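Local coordinates for putative peptide ABC-transport system periplasmic peptide-binding protein (Campylobacter jejuni, PDB 4OEV), which binds nickel(II), seen here with an oxalate ion, as the extracytoplasmic solute-binding component (NikZ) of an ABC-type importer, at residues 414-419 with 451-456; 205-210 with 223-228; 94-99 with 147-152; 104-109 with 122-127. All coordinates share one frame; numbering follows the deposited sequence.

Overall arrangement
Interaction 1 is the most buried: it ties the loop before helix 419-429 to the turn between helix 434-450 and strand 454-467, through a phenol, an amide and a proline. Interaction 2, its centre about 40 Å away, joins the end of helix 200-208 to the helical turn 223-226 by an aromatic contact and an exposed lysine bound to a carbonyl and a carboxylate; Val465 of strand 454-467 touches it too. Interactions 3 and 4, nearest atoms about 6 Å apart, both border helix 81-92 (Ala90, Ile88); in sequence, 4 falls between the segments of 3. Interaction 3 is a surface contact built on asparagine amides, whereas 4 is a partly buried strand end organised by one aspartate.

Interaction 1: residues 414-419 with 451-456; sequences GHYHDK and NPPFIF
Tyr416 lays one face of its ring against Pro453 and sends its hydroxyl to the backbone of Asn451. Pro453 CB stands 3.6 Å from the ring centroid of Tyr416, 13° off the ring normal, which defines a CH-pi contact over the face. The ring reaches this position because its CG is anti to the backbone N (chi1 178°), carrying the phenol across to the 451-453 turn. There Tyr416 OH donates to Asn451 O at 2.5 Å, a short bond lying in the carbonyl plane.

The side chain of Asn451 is also extended, and passes alongside Asp418 in the opposite direction. Its ND2 meets Asp418 OD2 at 2.8 Å with a nearly straight N-H...O angle of 177°. The acceptor lies in the amide plane but is approached on the anti side of the carboxylate. A water accepts from Asn451 ND2 and donates to His417 O, while Asn451 OD1 is taken by Arg259.

Asp418 is the N-cap of helix 419-429, its OD1 receiving Val421 N, and Asn451 directly follows helix 434-450. The contact therefore joins the start of one helix to the end of the next. With both amide atoms of Asn451 bonded, its flip state is defined, and the division of labour between the two Asp418 oxygens implies that capping and cross-linking reinforce one carboxylate orientation.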
loop_
_atom_site.group_PDB
_atom_site.type_symbol
_atom_site.label_atom_id
_atom_site.label_comp_id
_atom_site.label_asym_id
_atom_site.label_seq_id
_atom_site.Cartn_x
_atom_site.Cartn_y
_atom_site.Cartn_z
ATOM N N GLY A 414 -6.301 -12.324 6.728
ATOM C CA GLY A 414 -6.030 -13.526 7.515
ATOM C C GLY A 414 -7.024 -13.727 8.640
ATOM O O GLY A 414 -6.972 -14.746 9.330
ATOM N N HIS A 415 -7.959 -12.787 8.806
ATOM C CA HIS A 415 -9.005 -12.926 9.828
ATOM C C HIS A 415 -8.396 -12.923 11.194
ATOM O O HIS A 415 -8.728 -13.741 12.066
ATOM C CB HIS A 415 -9.821 -14.187 9.585
ATOM C CG HIS A 415 -10.189 -14.329 8.141
ATOM N ND1 HIS A 415 -11.009 -13.419 7.492
ATOM C CD2 HIS A 415 -9.779 -15.214 7.201
ATOM C CE1 HIS A 415 -11.094 -13.754 6.213
ATOM N NE2 HIS A 415 -10.354 -14.844 6.016
ATOM N N TYR A 416 -7.480 -11.999 11.366
ATOM C CA TYR A 416 -6.731 -11.874 12.634
ATOM C C TYR A 416 -7.540 -11.095 13.656
ATOM O O TYR A 416 -7.979 -10.013 13.331
ATOM C CB TYR A 416 -5.441 -11.147 12.359
ATOM C CG TYR A 416 -4.550 -10.887 13.566
ATOM C CD1 TYR A 416 -3.935 -11.945 14.250
ATOM C CD2 TYR A 416 -4.264 -9.603 13.965
ATOM C CE1 TYR A 416 -3.084 -11.699 15.339
ATOM C CE2 TYR A 416 -3.412 -9.344 15.023
ATOM C CZ TYR A 416 -2.818 -10.396 15.714
ATOM O OH TYR A 416 -1.956 -10.071 16.794
ATOM N N HIS A 417 -7.752 -11.625 14.863
ATOM C CA HIS A 417 -8.513 -10.891 15.917
ATOM C C HIS A 417 -7.705 -10.875 17.196
ATOM O O HIS A 417 -7.551 -11.916 17.842
ATOM C CB HIS A 417 -9.863 -11.560 16.162
ATOM C CG HIS A 417 -10.797 -11.482 14.997
ATOM N ND1 HIS A 417 -12.033 -10.856 15.067
ATOM C CD2 HIS A 417 -10.680 -11.944 13.731
ATOM C CE1 HIS A 417 -12.629 -10.944 13.891
ATOM N NE2 HIS A 417 -11.824 -11.592 13.058
ATOM N N ASP A 418 -7.152 -9.731 17.572
ATOM C CA ASP A 418 -6.376 -9.608 18.830
ATOM C C ASP A 418 -6.814 -8.396 19.602
ATOM O O ASP A 418 -6.819 -7.276 19.046
ATOM C CB ASP A 418 -4.888 -9.488 18.558
ATOM C CG ASP A 418 -4.058 -9.492 19.814
ATOM O OD1 ASP A 418 -3.755 -8.415 20.391
ATOM O OD2 ASP A 418 -3.698 -10.611 20.258
ATOM N N LYS A 419 -7.214 -8.592 20.861
ATOM C CA LYS A 419 -7.714 -7.473 21.639
ATOM C C LYS A 419 -6.655 -6.396 21.915
ATOM O O LYS A 419 -6.972 -5.190 21.847
ATOM C CB LYS A 419 -8.290 -7.933 22.986
ATOM C CG LYS A 419 -9.634 -8.589 22.933
ATOM C CD LYS A 419 -10.102 -8.795 24.401
ATOM C CE LYS A 419 -11.330 -9.735 24.486
ATOM N NZ LYS A 419 -11.475 -10.117 25.935
ATOM N N ASN A 451 1.341 -12.372 19.606
ATOM C CA ASN A 451 0.332 -13.081 18.865
ATOM C C ASN A 451 0.495 -12.742 17.389
ATOM O O ASN A 451 -0.264 -11.939 16.826
ATOM C CB ASN A 451 -1.056 -12.725 19.389
ATOM C CG ASN A 451 -2.148 -13.523 18.711
ATOM O OD1 ASN A 451 -1.901 -14.581 18.104
ATOM N ND2 ASN A 451 -3.353 -13.042 18.822
ATOM N N PRO A 452 1.492 -13.363 16.751
ATOM C CA PRO A 452 1.917 -12.972 15.395
ATOM C C PRO A 452 0.881 -13.355 14.317
ATOM O O PRO A 452 0.476 -14.497 14.189
ATOM C CB PRO A 452 3.247 -13.721 15.213
ATOM C CG PRO A 452 3.146 -14.926 16.188
ATOM C CD PRO A 452 2.325 -14.418 17.349
ATOM N N PRO A 453 0.412 -12.360 13.564
ATOM C CA PRO A 453 -0.506 -12.651 12.461
ATOM C C PRO A 453 0.258 -13.191 11.240
ATOM O O PRO A 453 -0.358 -13.757 10.314
ATOM C CB PRO A 453 -1.089 -11.279 12.147
ATOM C CG PRO A 453 0.015 -10.343 12.494
ATOM C CD PRO A 453 0.606 -10.904 13.750
ATOM N N PHE A 454 1.559 -12.896 11.204
ATOM C CA PHE A 454 2.397 -13.130 10.009
ATOM C C PHE A 454 3.681 -13.888 10.345
ATOM O O PHE A 454 4.074 -14.023 11.520
ATOM C CB PHE A 454 2.861 -11.829 9.307
ATOM C CG PHE A 454 1.763 -10.908 8.733
ATOM C CD1 PHE A 454 0.409 -11.281 8.570
ATOM C CD2 PHE A 454 2.151 -9.647 8.252
ATOM C CE1 PHE A 454 -0.538 -10.362 8.061
ATOM C CE2 PHE A 454 1.211 -8.728 7.732
ATOM C CZ PHE A 454 -0.124 -9.095 7.617
ATOM N N ILE A 455 4.397 -14.295 9.295
ATOM C CA ILE A 455 5.864 -14.343 9.392
ATOM C C ILE A 455 6.397 -13.123 8.622
ATOM O O ILE A 455 6.224 -13.072 7.382
ATOM C CB ILE A 455 6.510 -15.567 8.778
ATOM C CG1 ILE A 455 5.971 -16.847 9.436
ATOM C CG2 ILE A 455 7.991 -15.455 8.956
ATOM C CD1 ILE A 455 6.546 -18.115 8.812
ATOM N N PHE A 456 6.936 -12.119 9.320
ATOM C CA PHE A 456 7.492 -10.958 8.588
ATOM C C PHE A 456 8.812 -11.391 7.957
ATOM O O PHE A 456 9.592 -12.075 8.599
ATOM C CB PHE A 456 7.715 -9.766 9.484
ATOM C CG PHE A 456 6.468 -9.011 9.794
ATOM C CD1 PHE A 456 6.163 -7.848 9.079
ATOM C CD2 PHE A 456 5.612 -9.431 10.775
ATOM C CE1 PHE A 456 5.024 -7.106 9.351
ATOM C CE2 PHE A 456 4.414 -8.669 11.052
ATOM C CZ PHE A 456 4.161 -7.515 10.334
HETATM O O HOH W 1 -5.845 -14.614 17.960
#

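Interaction 2: residues 205-210 with 223-228; sequences AELKNG and NIFKND
The ring of Phe225 is met obliquely from the 205-210 segment, neither squarely over a face nor at the edge: Leu207 CB and Lys208 CE each lie 3.8 Å from Phe225 CE1. The Leu207 and Phe225 side chains cross at about a right angle, and Leu207 adds CD1, 3.8 Å from Phe225 CZ. Lys208 instead runs past Phe225 in the opposite direction. Elsewhere around the ring, Phe231 makes an edge-to-face contact, and Val465 of strand 454-467 touches both Leu207 and Phe225.

These groups sit where helix 200-208 ends beside the weakly bonded helical turn 223-226. The first closes with a Schellman motif: Gly210, at positive phi, supplies its N to Leu207 O, and Lys211 N reaches back to Glu206 O.

Lys208 bends once, at chi2 (-77°), and is extended beyond, which carries its ammonium group over to the second segment. There NZ donates to Ile224 O at 2.7 Å, with a C=O...N angle of 168°, and forms a salt bridge with Asp228 OD1, also at 2.7 Å, on the anti lone pair. Asp228 comes from the opposite direction, its other oxygen OD2 held by Asn230 N.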
loop_
_atom_site.group_PDB
_atom_site.type_symbol
_atom_site.label_atom_id
_atom_site.label_comp_id
_atom_site.label_asym_id
_atom_site.label_seq_id
_atom_site.Cartn_x
_atom_site.Cartn_y
_atom_site.Cartn_z
ATOM N N ALA A 205 11.141 -6.852 -20.839
ATOM C CA ALA A 205 11.218 -7.017 -22.295
ATOM C C ALA A 205 10.755 -5.785 -23.022
ATOM O O ALA A 205 11.224 -5.488 -24.122
ATOM C CB ALA A 205 10.399 -8.174 -22.729
ATOM N N GLU A 206 9.745 -5.118 -22.465
ATOM C CA GLU A 206 9.206 -3.953 -23.128
ATOM C C GLU A 206 10.125 -2.750 -22.946
ATOM O O GLU A 206 10.171 -1.854 -23.803
ATOM C CB GLU A 206 7.778 -3.670 -22.649
ATOM C CG GLU A 206 6.822 -4.745 -23.156
ATOM C CD GLU A 206 5.384 -4.307 -23.263
ATOM O OE1 GLU A 206 5.092 -3.092 -23.177
ATOM O OE2 GLU A 206 4.532 -5.195 -23.457
ATOM N N LEU A 207 10.894 -2.724 -21.872
ATOM C CA LEU A 207 11.952 -1.729 -21.796
ATOM C C LEU A 207 12.931 -1.980 -22.931
ATOM O O LEU A 207 13.250 -1.080 -23.709
ATOM C CB LEU A 207 12.681 -1.786 -20.454
ATOM C CG LEU A 207 11.931 -1.102 -19.310
ATOM C CD1 LEU A 207 12.518 -1.484 -17.943
ATOM C CD2 LEU A 207 11.942 0.409 -19.537
ATOM N N LYS A 208 13.359 -3.240 -23.051
ATOM C CA LYS A 208 14.363 -3.604 -24.046
ATOM C C LYS A 208 13.928 -3.366 -25.472
ATOM O O LYS A 208 14.719 -2.885 -26.274
ATOM C CB LYS A 208 14.749 -5.073 -23.855
ATOM C CG LYS A 208 15.663 -5.298 -22.677
ATOM C CD LYS A 208 17.116 -4.884 -23.007
ATOM C CE LYS A 208 18.042 -5.156 -21.811
ATOM N NZ LYS A 208 19.497 -4.918 -22.065
ATOM N N ASN A 209 12.678 -3.645 -25.822
ATOM C CA ASN A 209 12.279 -3.417 -27.214
ATOM C C ASN A 209 11.610 -2.040 -27.447
ATOM O O ASN A 209 11.004 -1.805 -28.494
ATOM C CB ASN A 209 11.376 -4.558 -27.694
ATOM C CG ASN A 209 10.042 -4.609 -26.984
ATOM O OD1 ASN A 209 9.576 -3.626 -26.411
ATOM N ND2 ASN A 209 9.426 -5.784 -26.994
ATOM N N GLY A 210 11.734 -1.146 -26.469
ATOM C CA GLY A 210 11.296 0.237 -26.609
ATOM C C GLY A 210 9.806 0.481 -26.587
ATOM O O GLY A 210 9.336 1.521 -27.052
ATOM N N ASN A 223 20.035 -7.735 -13.793
ATOM C CA ASN A 223 21.284 -8.007 -14.485
ATOM C C ASN A 223 21.219 -7.673 -15.977
ATOM O O ASN A 223 22.229 -7.291 -16.567
ATOM C CB ASN A 223 21.709 -9.481 -14.315
ATOM C CG ASN A 223 22.259 -9.787 -12.930
ATOM O OD1 ASN A 223 22.217 -8.946 -12.026
ATOM N ND2 ASN A 223 22.818 -11.007 -12.768
ATOM N N ILE A 224 20.060 -7.806 -16.611
ATOM C CA ILE A 224 20.059 -7.484 -18.027
ATOM C C ILE A 224 19.997 -5.969 -18.308
ATOM O O ILE A 224 20.005 -5.590 -19.478
ATOM C CB ILE A 224 18.919 -8.173 -18.784
ATOM C CG1 ILE A 224 17.570 -7.581 -18.373
ATOM C CG2 ILE A 224 18.957 -9.677 -18.535
ATOM C CD1 ILE A 224 16.448 -7.966 -19.317
ATOM N N PHE A 225 19.950 -5.130 -17.256
ATOM C CA PHE A 225 19.995 -3.653 -17.429
ATOM C C PHE A 225 21.284 -2.995 -16.892
ATOM O O PHE A 225 21.647 -1.888 -17.322
ATOM C CB PHE A 225 18.775 -2.990 -16.753
ATOM C CG PHE A 225 17.496 -3.315 -17.435
ATOM C CD1 PHE A 225 17.179 -2.738 -18.649
ATOM C CD2 PHE A 225 16.640 -4.286 -16.900
ATOM C CE1 PHE A 225 16.016 -3.083 -19.317
ATOM C CE2 PHE A 225 15.468 -4.631 -17.561
ATOM C CZ PHE A 225 15.157 -4.053 -18.763
ATOM N N LYS A 226 21.976 -3.657 -15.957
ATOM C CA LYS A 226 23.150 -3.050 -15.309
ATOM C C LYS A 226 24.268 -2.719 -16.284
ATOM O O LYS A 226 25.063 -1.825 -16.010
ATOM C CB LYS A 226 23.716 -3.966 -14.232
ATOM C CG LYS A 226 22.914 -4.014 -12.917
ATOM C CD LYS A 226 23.308 -5.286 -12.122
ATOM C CE LYS A 226 23.905 -4.991 -10.746
ATOM N NZ LYS A 226 23.009 -5.551 -9.652
ATOM N N ASN A 227 24.345 -3.418 -17.419
ATOM C CA ASN A 227 25.422 -3.121 -18.368
ATOM C C ASN A 227 24.919 -2.512 -19.688
ATOM O O ASN A 227 25.632 -2.503 -20.698
ATOM C CB ASN A 227 26.249 -4.385 -18.661
ATOM C CG ASN A 227 27.699 -4.066 -18.803
ATOM O OD1 ASN A 227 28.264 -3.381 -17.946
ATOM N ND2 ASN A 227 28.310 -4.473 -19.925
ATOM N N ASP A 228 23.681 -2.025 -19.673
ATOM C CA ASP A 228 23.049 -1.428 -20.838
ATOM C C ASP A 228 22.995 0.083 -20.669
ATOM O O ASP A 228 22.202 0.619 -19.878
ATOM C CB ASP A 228 21.627 -1.994 -21.037
ATOM C CG ASP A 228 21.019 -1.637 -22.408
ATOM O OD1 ASP A 228 20.127 -2.384 -22.852
ATOM O OD2 ASP A 228 21.399 -0.618 -23.039
#

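Interaction 3: residues 94-99 with 147-152; sequences PKNNSS and NLNTSS
Asn149 turns its CG anti to its own carbonyl carbon (chi1 -60°), and chi2 of -85° rotates the amide so that both its ends reach the 94-97 turn. Asn97 has a similar first torsion, which swings its ND2 toward the oxygen of Asn149. The two side chains cross at about a right angle, their amide planes 49° apart.

Asn149 ND2 donates to Lys95 O at 3.0 Å, nearly straight and in the carbonyl plane. At the other end, Asn97 ND2 reaches Asn149 OD1 at 3.1 Å; the bond lies close to the amide plane of Asn97 but approaches from above the carbonyl plane of Asn149, off its lone pairs. The same Asn149 ND2 also gives a hydrogen to Asn147 OD1 at 2.8 Å. That oxygen also accepts Asn149 N, an Asx turn; the ND2 bond is what steadies the amide from within its own loop.

Beside this network Leu148 CB packs 3.5 Å from Asn96 OD1, and its CD2 lies near the rest of that amide. Asn96 ND2 is bound to Ala90 O, in the last turn of helix 81-92, and a water lies between Asn96 OD1 and Leu148 N, accepting from the latter and probably donating to the former. The contact joins the loop after that helix to the loop after helix 140-143, at the protein surface and away from the nickel site.

Asn149 OD1 also lies 3.0 Å from Asn96 O, two acceptors without a hydrogen between them, a proximity that is probably unfavourable. Asn96 O accepts from Tyr22 OH. The two donor bonds from ND2 fix which end of the Asn149 amide is nitrogen.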
loop_
_atom_site.group_PDB
_atom_site.type_symbol
_atom_site.label_atom_id
_atom_site.label_comp_id
_atom_site.label_asym_id
_atom_site.label_seq_id
_atom_site.Cartn_x
_atom_site.Cartn_y
_atom_site.Cartn_z
ATOM N N PRO A 94 -21.682 5.917 4.650
ATOM C CA PRO A 94 -21.592 4.458 4.533
ATOM C C PRO A 94 -22.165 3.908 3.221
ATOM O O PRO A 94 -21.690 2.885 2.724
ATOM C CB PRO A 94 -22.438 3.947 5.734
ATOM C CG PRO A 94 -22.461 5.080 6.720
ATOM C CD PRO A 94 -22.467 6.335 5.833
ATOM N N LYS A 95 -23.111 4.619 2.625
ATOM C CA LYS A 95 -23.753 4.144 1.405
ATOM C C LYS A 95 -22.793 4.224 0.217
ATOM O O LYS A 95 -23.089 3.689 -0.855
ATOM C CB LYS A 95 -25.055 4.911 1.142
ATOM C CG LYS A 95 -26.200 4.468 2.042
ATOM C CD LYS A 95 -27.592 4.940 1.580
ATOM C CE LYS A 95 -27.720 6.469 1.577
ATOM N NZ LYS A 95 -29.134 6.941 1.646
ATOM N N ASN A 96 -21.658 4.895 0.400
ATOM C CA ASN A 96 -20.668 4.939 -0.679
ATOM C C ASN A 96 -19.629 3.820 -0.613
ATOM O O ASN A 96 -18.903 3.608 -1.593
ATOM C CB ASN A 96 -19.927 6.274 -0.721
ATOM C CG ASN A 96 -20.796 7.391 -1.208
ATOM O OD1 ASN A 96 -21.709 7.154 -1.998
ATOM N ND2 ASN A 96 -20.519 8.614 -0.764
ATOM N N ASN A 97 -19.575 3.091 0.504
ATOM C CA ASN A 97 -18.644 1.952 0.656
ATOM C C ASN A 97 -17.195 2.289 0.327
ATOM O O ASN A 97 -16.484 1.500 -0.299
ATOM C CB ASN A 97 -19.116 0.761 -0.195
ATOM C CG ASN A 97 -20.567 0.413 0.085
ATOM O OD1 ASN A 97 -20.895 -0.002 1.181
ATOM N ND2 ASN A 97 -21.450 0.643 -0.893
ATOM N N SER A 98 -16.742 3.440 0.816
ATOM C CA SER A 98 -15.437 3.988 0.453
ATOM C C SER A 98 -14.297 3.159 0.999
ATOM O O SER A 98 -14.377 2.682 2.123
ATOM C CB SER A 98 -15.315 5.424 0.952
ATOM O OG SER A 98 -14.008 5.900 0.672
ATOM N N SER A 99 -13.236 2.981 0.204
ATOM C CA SER A 99 -12.065 2.205 0.629
ATOM C C SER A 99 -11.312 2.964 1.751
ATOM O O SER A 99 -10.531 2.388 2.508
ATOM C CB SER A 99 -11.131 1.990 -0.575
ATOM O OG SER A 99 -10.754 3.301 -1.027
ATOM N N ASN A 147 -24.714 8.039 -8.135
ATOM C CA ASN A 147 -24.344 6.922 -7.265
ATOM C C ASN A 147 -22.854 6.736 -7.388
ATOM O O ASN A 147 -22.361 6.222 -8.388
ATOM C CB ASN A 147 -25.108 5.667 -7.646
ATOM C CG ASN A 147 -24.861 4.505 -6.684
ATOM O OD1 ASN A 147 -23.881 4.484 -5.928
ATOM N ND2 ASN A 147 -25.789 3.560 -6.675
ATOM N N LEU A 148 -22.128 7.174 -6.364
ATOM C CA LEU A 148 -20.691 7.189 -6.408
ATOM C C LEU A 148 -20.120 5.798 -6.707
ATOM O O LEU A 148 -19.036 5.683 -7.284
ATOM C CB LEU A 148 -20.133 7.723 -5.091
ATOM C CG LEU A 148 -18.664 8.171 -5.174
ATOM C CD1 LEU A 148 -18.554 9.490 -5.978
ATOM C CD2 LEU A 148 -18.073 8.308 -3.785
ATOM N N ASN A 149 -20.852 4.758 -6.311
ATOM C CA ASN A 149 -20.418 3.376 -6.493
ATOM C C ASN A 149 -20.296 2.925 -7.945
ATOM O O ASN A 149 -19.378 2.179 -8.299
ATOM C CB ASN A 149 -21.370 2.401 -5.769
ATOM C CG ASN A 149 -21.441 2.651 -4.264
ATOM O OD1 ASN A 149 -20.614 2.155 -3.521
ATOM N ND2 ASN A 149 -22.471 3.359 -3.816
ATOM N N THR A 150 -21.229 3.371 -8.779
ATOM C CA THR A 150 -21.351 2.802 -10.110
ATOM C C THR A 150 -21.310 3.847 -11.218
ATOM O O THR A 150 -21.467 3.505 -12.376
ATOM C CB THR A 150 -22.657 1.998 -10.219
ATOM O OG1 THR A 150 -23.757 2.842 -9.877
ATOM C CG2 THR A 150 -22.665 0.789 -9.226
ATOM N N SER A 151 -21.097 5.111 -10.863
ATOM C CA SER A 151 -21.196 6.240 -11.825
ATOM C C SER A 151 -20.252 6.040 -13.003
ATOM O O SER A 151 -19.170 5.475 -12.829
ATOM C CB SER A 151 -20.866 7.560 -11.131
ATOM O OG SER A 151 -20.963 8.680 -12.014
ATOM N N SER A 152 -20.661 6.498 -14.190
ATOM C CA SER A 152 -19.809 6.375 -15.373
ATOM C C SER A 152 -18.611 7.313 -15.254
ATOM O O SER A 152 -17.584 7.116 -15.922
ATOM C CB SER A 152 -20.606 6.638 -16.644
ATOM O OG SER A 152 -21.197 7.932 -16.647
HETATM O O HOH W 2 -23.110 8.474 -3.738
#

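Interaction 4: residues 104-109 with 122-127; sequences FEDIKS and LFKPYP
Asp106 meets the 122-126 backbone with both its main chain and its carboxylate. Its O accepts Phe123 N at 3.0 Å, and OD1 receives Lys124 N at 3.2 Å on the syn lone pair, a more bent bond at 144°. With CG anti to the backbone N (chi1 -176°), the carboxylate reaches over the loop that follows strand 117-122, where OD2 comes 2.6 Å from Lys124 O and also lies near Tyr126 CB. The aliphatic part of Lys124 runs beside OD1.

Next to this polar group, Phe123 crosses Lys108 at about a right angle. Lys108 CB sits 3.7 Å from the centroid of the Phe123 ring, 9° off its normal, a CH-pi contact over the face; CG and CD, in an extended chain, continue past CE1. On the other flank Ile107 CG1 touches Leu122 CD2 at 3.6 Å.

These contacts are set by the antiparallel pairing of strands 107-114 and 117-122, in which Ile107 and Leu122 form a non-hydrogen-bonded pair with diverging side chains. A type I turn from Phe104 to Ile107 leads into the strand, and a classic beta bulge follows, Lys108 and Ser109 both facing Thr121. Further out, Ile107 leans on Ile88 of helix 81-92, and Tyr126 OH is held by Asp391.

The Phe123 N bond belongs to the Ile107-Leu122 bridge; one residue on, the side-chain OD1 takes the next N-H, of Lys124. So close an approach of OD2 to a carbonyl oxygen would be consistent with a protonated acid. Lys124 NZ remains 5.1 Å from Asp106 OD1, without direct contact.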
loop_
_atom_site.group_PDB
_atom_site.type_symbol
_atom_site.label_atom_id
_atom_site.label_comp_id
_atom_site.label_asym_id
_atom_site.label_seq_id
_atom_site.Cartn_x
_atom_site.Cartn_y
_atom_site.Cartn_z
ATOM N N PHE A 104 -12.001 8.868 7.338
ATOM C CA PHE A 104 -12.949 10.012 7.469
ATOM C C PHE A 104 -14.146 9.816 8.378
ATOM O O PHE A 104 -14.936 10.758 8.543
ATOM C CB PHE A 104 -13.446 10.404 6.076
ATOM C CG PHE A 104 -12.345 10.872 5.186
ATOM C CD1 PHE A 104 -11.546 9.948 4.509
ATOM C CD2 PHE A 104 -12.044 12.217 5.070
ATOM C CE1 PHE A 104 -10.486 10.372 3.718
ATOM C CE2 PHE A 104 -10.990 12.652 4.251
ATOM C CZ PHE A 104 -10.208 11.730 3.583
ATOM N N GLU A 105 -14.281 8.633 8.995
ATOM C CA GLU A 105 -15.431 8.329 9.862
ATOM C C GLU A 105 -15.479 9.225 11.078
ATOM O O GLU A 105 -16.527 9.403 11.712
ATOM C CB GLU A 105 -15.405 6.861 10.340
ATOM C CG GLU A 105 -14.131 6.528 11.153
ATOM C CD GLU A 105 -14.088 5.076 11.616
ATOM O OE1 GLU A 105 -15.183 4.465 11.598
ATOM O OE2 GLU A 105 -12.969 4.530 11.899
ATOM N N ASP A 106 -14.331 9.780 11.419
ATOM C CA ASP A 106 -14.202 10.557 12.622
ATOM C C ASP A 106 -14.570 12.048 12.453
ATOM O O ASP A 106 -14.445 12.846 13.390
ATOM C CB ASP A 106 -12.784 10.429 13.111
ATOM C CG ASP A 106 -12.569 11.131 14.415
ATOM O OD1 ASP A 106 -13.435 10.996 15.310
ATOM O OD2 ASP A 106 -11.598 11.912 14.484
ATOM N N ILE A 107 -15.070 12.406 11.280
ATOM C CA ILE A 107 -15.490 13.782 11.014
ATOM C C ILE A 107 -16.915 13.985 11.480
ATOM O O ILE A 107 -17.824 13.273 11.035
ATOM C CB ILE A 107 -15.393 14.089 9.539
ATOM C CG1 ILE A 107 -13.933 14.043 9.149
ATOM C CG2 ILE A 107 -16.024 15.507 9.222
ATOM C CD1 ILE A 107 -13.752 13.867 7.742
ATOM N N LYS A 108 -17.113 14.930 12.394
ATOM C CA LYS A 108 -18.439 15.202 12.888
ATOM C C LYS A 108 -19.214 16.171 11.994
ATOM O O LYS A 108 -20.377 15.922 11.679
ATOM C CB LYS A 108 -18.365 15.757 14.296
ATOM C CG LYS A 108 -19.749 16.087 14.891
ATOM C CD LYS A 108 -19.570 16.482 16.305
ATOM C CE LYS A 108 -20.923 16.803 16.928
ATOM N NZ LYS A 108 -20.775 17.020 18.386
ATOM N N SER A 109 -18.560 17.261 11.580
ATOM C CA SER A 109 -19.179 18.282 10.748
ATOM C C SER A 109 -18.146 18.994 9.881
ATOM O O SER A 109 -16.979 19.156 10.294
ATOM C CB SER A 109 -19.889 19.332 11.611
ATOM O OG SER A 109 -18.923 19.979 12.431
ATOM N N LEU A 122 -14.151 17.363 14.436
ATOM C CA LEU A 122 -14.011 15.912 14.605
ATOM C C LEU A 122 -14.627 15.458 15.917
ATOM O O LEU A 122 -14.699 16.227 16.865
ATOM C CB LEU A 122 -12.558 15.512 14.574
ATOM C CG LEU A 122 -11.642 15.822 13.394
ATOM C CD1 LEU A 122 -10.266 15.258 13.747
ATOM C CD2 LEU A 122 -12.227 15.184 12.149
ATOM N N PHE A 123 -15.011 14.187 16.003
ATOM C CA PHE A 123 -15.519 13.650 17.274
ATOM C C PHE A 123 -14.390 13.513 18.312
ATOM O O PHE A 123 -14.568 13.785 19.503
ATOM C CB PHE A 123 -16.163 12.279 17.066
ATOM C CG PHE A 123 -17.421 12.296 16.259
ATOM C CD1 PHE A 123 -18.602 12.767 16.798
ATOM C CD2 PHE A 123 -17.429 11.794 14.966
ATOM C CE1 PHE A 123 -19.759 12.757 16.060
ATOM C CE2 PHE A 123 -18.587 11.794 14.217
ATOM C CZ PHE A 123 -19.750 12.274 14.769
ATOM N N LYS A 124 -13.249 13.008 17.852
ATOM C CA LYS A 124 -12.086 12.791 18.695
ATOM C C LYS A 124 -10.850 13.110 17.846
ATOM O O LYS A 124 -10.945 13.179 16.623
ATOM C CB LYS A 124 -12.087 11.355 19.245
ATOM C CG LYS A 124 -12.406 10.304 18.234
ATOM C CD LYS A 124 -12.764 8.984 18.890
ATOM C CE LYS A 124 -14.074 8.448 18.328
ATOM N NZ LYS A 124 -14.109 6.936 18.288
ATOM N N PRO A 125 -9.683 13.311 18.479
ATOM C CA PRO A 125 -8.533 13.709 17.646
ATOM C C PRO A 125 -8.176 12.623 16.629
ATOM O O PRO A 125 -8.369 11.443 16.925
ATOM C CB PRO A 125 -7.394 13.893 18.669
ATOM C CG PRO A 125 -8.091 14.001 20.031
ATOM C CD PRO A 125 -9.328 13.175 19.907
ATOM N N TYR A 126 -7.653 13.023 15.464
ATOM C CA TYR A 126 -7.175 12.089 14.449
ATOM C C TYR A 126 -6.032 12.785 13.758
ATOM O O TYR A 126 -6.225 13.399 12.708
ATOM C CB TYR A 126 -8.289 11.704 13.455
ATOM C CG TYR A 126 -7.882 10.639 12.464
ATOM C CD1 TYR A 126 -7.439 9.369 12.891
ATOM C CD2 TYR A 126 -7.932 10.894 11.101
ATOM C CE1 TYR A 126 -7.035 8.423 11.969
ATOM C CE2 TYR A 126 -7.563 9.972 10.197
ATOM C CZ TYR A 126 -7.117 8.714 10.620
ATOM O OH TYR A 126 -6.729 7.796 9.679
ATOM N N PRO A 127 -4.846 12.758 14.383
ATOM C CA PRO A 127 -3.684 13.494 13.871
ATOM C C PRO A 127 -3.357 13.103 12.427
ATOM O O PRO A 127 -2.857 13.941 11.670
ATOM C CB PRO A 127 -2.542 13.047 14.787
ATOM C CG PRO A 127 -3.167 12.393 15.956
ATOM C CD PRO A 127 -4.519 11.950 15.572
#